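Local coordinates for protein 4-hydroxybutyrate coenzyme A transferase (Shewanella oneidensis, PDB 2OAS) that probably transfers coenzyme A between carboxylic acids such as acetate and 4-hydroxybutyrate, as a member of the acetyl-CoA hydrolase/transferase family, at residues Lys393-Ser396 / Leu397-Ala401; Arg413-Leu416 / Ser417-Ala420. All blocks are in the same frame, centred on the assembly; numbering follows the deposited sequence.

In the fold
Both contacts belong to the C-terminal acetyl-CoA hydrolase/transferase region and sit in series near the end of the chain, their centres about 16 Å apart and their nearest atoms about 5 Å apart without touching. Contact 1 joins the loop after strand 388-391 to the start of helix 397-405; contact 2 lies wholly within the next helix, 410-422. Each is only partly buried. Contact 1 combines a helix cap and a bridging water within the chain, while K393, R398 and E399 form salt bridges outward to the second subunit. Contact 2 meets no other chain; backbone hydrogen bonds hold it, and its polar side chains lie near one another without hydrogen bonds or salt bridges between them.

Contact 1 (Lys393-Ser396 / Leu397-Ala401); sequences KGRS and LRERA
S396 and E399 meet at the start of helix 397-405, where S396 is the N-cap and E399 the third residue of the first turn. A hydrogen bond runs from S396 N to E399 OE2 (3.1 Å, N-H...O angle 155°), and the donor approaches from above the carboxylate, 51° out of its plane. This is one half of a capping box. The reciprocal half is not made, since S396 OG stays 3.6 Å from E399 N.

That hydroxyl instead meets a bridging water. With chi1 at 48°, OG stands between the backbone N and the carbonyl carbon, beside CG of E399, and the water oxygen lies 2.6 Å from it. R398 NE donates to the same water at 2.7 Å, in the plane of its guanidinium and at the edge, while the water donates weakly to E399 OE1. R398 NE also forms a salt bridge with D91 of the second subunit.

A second arginine reaches back to the loop. R400 NH1 makes a weak bond of 3.3 Å to R395 O, which lies at the edge of the guanidinium; its NE is held more firmly by T313 O.

R395 contributes its aliphatic part. CB lies 3.5 Å from E399 OE2 and the two side chains cross at about a right angle. The chain bends at chi2 and leads the guanidinium away, leaving NE 4.9 Å from OE2, too far for a salt bridge.

E399 OE2 is thus shared between S396 N and R73 of the second subunit, with which it forms a salt bridge. R73 and the amino end of the helix would probably both favour an ionised carboxylate. The same group thus caps the helix and binds it to the second subunit.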
# COMPACT_ATOMS: atom_id res chain seq x y z
N LYS A 393 -3.35 -9.41 -11.97
CA LYS A 393 -3.39 -10.20 -10.75
C LYS A 393 -2.74 -11.55 -10.90
O LYS A 393 -3.24 -12.41 -11.64
CB LYS A 393 -4.85 -10.41 -10.32
CG LYS A 393 -5.21 -9.65 -9.07
CD LYS A 393 -4.76 -10.40 -7.84
CE LYS A 393 -5.80 -11.44 -7.46
NZ LYS A 393 -7.12 -10.79 -7.19
N GLY A 394 -1.65 -11.75 -10.17
CA GLY A 394 -0.94 -13.02 -10.25
C GLY A 394 -0.15 -13.23 -11.54
O GLY A 394 0.49 -14.26 -11.69
N ARG A 395 -0.16 -12.27 -12.45
CA ARG A 395 0.58 -12.43 -13.71
C ARG A 395 2.04 -12.02 -13.59
O ARG A 395 2.37 -11.08 -12.89
CB ARG A 395 -0.08 -11.59 -14.80
CG ARG A 395 -1.60 -11.72 -14.85
CD ARG A 395 -2.03 -13.13 -15.15
NE ARG A 395 -3.32 -13.43 -14.52
CZ ARG A 395 -4.50 -13.00 -14.96
NH1 ARG A 395 -5.61 -13.33 -14.31
NH2 ARG A 395 -4.58 -12.25 -16.05
N SER A 396 2.91 -12.73 -14.29
CA SER A 396 4.35 -12.42 -14.27
C SER A 396 4.63 -11.11 -14.99
O SER A 396 3.73 -10.51 -15.55
CB SER A 396 5.14 -13.53 -14.92
OG SER A 396 4.55 -13.88 -16.15
N LEU A 397 5.88 -10.67 -14.98
CA LEU A 397 6.23 -9.43 -15.66
C LEU A 397 6.02 -9.52 -17.16
O LEU A 397 5.51 -8.58 -17.77
CB LEU A 397 7.68 -9.03 -15.38
CG LEU A 397 8.04 -8.73 -13.91
CD1 LEU A 397 9.43 -8.08 -13.85
CD2 LEU A 397 7.01 -7.81 -13.29
N ARG A 398 6.37 -10.65 -17.77
CA ARG A 398 6.17 -10.74 -19.21
C ARG A 398 4.68 -10.83 -19.56
O ARG A 398 4.24 -10.32 -20.59
CB ARG A 398 6.92 -11.93 -19.80
CG ARG A 398 6.42 -13.29 -19.36
CD ARG A 398 7.15 -14.40 -20.12
NE ARG A 398 6.68 -15.73 -19.75
CZ ARG A 398 7.16 -16.86 -20.25
NH1 ARG A 398 8.13 -16.82 -21.16
NH2 ARG A 398 6.67 -18.03 -19.86
N GLU A 399 3.90 -11.47 -18.69
CA GLU A 399 2.46 -11.60 -18.91
C GLU A 399 1.79 -10.24 -18.78
O GLU A 399 0.90 -9.90 -19.57
CB GLU A 399 1.86 -12.58 -17.90
CG GLU A 399 2.31 -14.02 -18.12
CD GLU A 399 1.76 -15.00 -17.09
OE1 GLU A 399 1.90 -16.22 -17.31
OE2 GLU A 399 1.19 -14.55 -16.06
N ARG A 400 2.23 -9.46 -17.80
CA ARG A 400 1.71 -8.13 -17.54
C ARG A 400 2.02 -7.20 -18.71
O ARG A 400 1.14 -6.51 -19.25
CB ARG A 400 2.32 -7.57 -16.24
CG ARG A 400 1.93 -8.35 -14.97
CD ARG A 400 2.91 -8.11 -13.79
NE ARG A 400 2.53 -7.01 -12.91
CZ ARG A 400 1.71 -7.11 -11.87
NH1 ARG A 400 1.16 -8.28 -11.54
NH2 ARG A 400 1.43 -6.04 -11.14
N ALA A 401 3.29 -7.17 -19.12
CA ALA A 401 3.70 -6.33 -20.22
C ALA A 401 2.93 -6.69 -21.47
O ALA A 401 2.47 -5.81 -22.21
CB ALA A 401 5.19 -6.48 -20.45
O HOH W 1 5.04 -16.02 -17.58

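Contact 2 (Arg413-Leu416 / Ser417-Ala420)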
# COMPACT_ATOMS: atom_id res chain seq x y z
N ARG A 413 2.37 0.45 -29.75
CA ARG A 413 2.58 -0.97 -29.54
C ARG A 413 4.00 -1.40 -29.87
O ARG A 413 4.67 -2.06 -29.07
CB ARG A 413 1.60 -1.79 -30.39
CG ARG A 413 0.42 -2.38 -29.63
CD ARG A 413 -0.46 -1.31 -29.07
NE ARG A 413 -1.82 -1.32 -29.62
CZ ARG A 413 -2.77 -2.18 -29.29
NH1 ARG A 413 -2.52 -3.13 -28.40
NH2 ARG A 413 -3.99 -2.07 -29.81
N GLU A 414 4.46 -1.03 -31.07
CA GLU A 414 5.80 -1.34 -31.56
C GLU A 414 6.88 -0.90 -30.57
O GLU A 414 7.73 -1.71 -30.16
CB GLU A 414 6.01 -0.69 -32.93
CG GLU A 414 7.47 -0.32 -33.26
CD GLU A 414 7.58 1.03 -34.01
OE1 GLU A 414 7.34 1.06 -35.24
OE2 GLU A 414 7.91 2.06 -33.34
N GLN A 415 6.87 0.37 -30.17
CA GLN A 415 7.85 0.87 -29.21
C GLN A 415 7.77 0.09 -27.90
O GLN A 415 8.78 -0.40 -27.40
CB GLN A 415 7.62 2.35 -28.90
CG GLN A 415 8.44 3.32 -29.72
CD GLN A 415 9.94 3.12 -29.57
OE1 GLN A 415 10.45 2.97 -28.45
NE2 GLN A 415 10.65 3.12 -30.69
N LEU A 416 6.56 0.00 -27.34
CA LEU A 416 6.36 -0.70 -26.07
C LEU A 416 6.89 -2.12 -26.17
O LEU A 416 7.62 -2.57 -25.30
CB LEU A 416 4.87 -0.71 -25.69
CG LEU A 416 4.26 0.64 -25.27
CD1 LEU A 416 2.77 0.49 -25.08
CD2 LEU A 416 4.93 1.15 -24.00
N SER A 417 6.51 -2.82 -27.22
CA SER A 417 6.98 -4.17 -27.39
C SER A 417 8.52 -4.23 -27.42
O SER A 417 9.12 -5.14 -26.83
CB SER A 417 6.41 -4.78 -28.65
OG SER A 417 6.98 -6.05 -28.88
N ARG A 418 9.16 -3.28 -28.09
CA ARG A 418 10.62 -3.23 -28.16
C ARG A 418 11.26 -3.11 -26.77
O ARG A 418 12.07 -3.96 -26.37
CB ARG A 418 11.09 -2.05 -29.03
CG ARG A 418 11.34 -2.41 -30.49
CD ARG A 418 11.40 -1.16 -31.39
NE ARG A 418 11.70 -1.53 -32.77
CZ ARG A 418 11.03 -2.45 -33.49
NH1 ARG A 418 10.00 -3.11 -32.97
NH2 ARG A 418 11.41 -2.70 -34.74
N ASP A 419 10.89 -2.06 -26.05
CA ASP A 419 11.43 -1.82 -24.72
C ASP A 419 11.07 -2.96 -23.75
O ASP A 419 11.63 -3.05 -22.65
CB ASP A 419 10.93 -0.47 -24.18
CG ASP A 419 11.34 0.71 -25.05
OD1 ASP A 419 12.49 0.71 -25.56
OD2 ASP A 419 10.52 1.64 -25.22
N ALA A 420 10.15 -3.82 -24.14
CA ALA A 420 9.75 -4.94 -23.29
C ALA A 420 10.92 -5.89 -23.15
O ALA A 420 11.07 -6.58 -22.14
CB ALA A 420 8.57 -5.67 -23.90
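E414 CG lies over one face of the R418 guanidinium, 3.8 Å from NH1. R418 runs extended from CG to NE and lies back along the helix, so its guanidinium comes level with E414; the carboxylate plane of E414 is turned 48° from it. The opposite charges do not join, for E414 OE2 and R418 NE are 5.3 Å apart. One residue further along the helix, the Q415 amide and the D419 carboxylate are inclined at 55°, and Q415 OE1 faces D419 OD2 at 3.5 Å, two acceptors with no hydrogen bond between them. Replacing D419 by alanine would remove the carboxylate and would probably open a gap beside S365 and the Q415 amide oxygen.

Backbone hydrogen bonds join the two segments: S417 N to R413 O (2.7 Å), R418 N to E414 O and D419 N to Q415 O, with a weak one from A420 N to L416 O. The L416 side chain is about 9 Å from that of the CoA-binding R362. Successive i to i+4 bonds, with L416 and A420 buried and E414, Q415 and R418 exposed, mark an amphipathic alpha-helix within the C-terminal region, its buried side on the loops of L312 and A408.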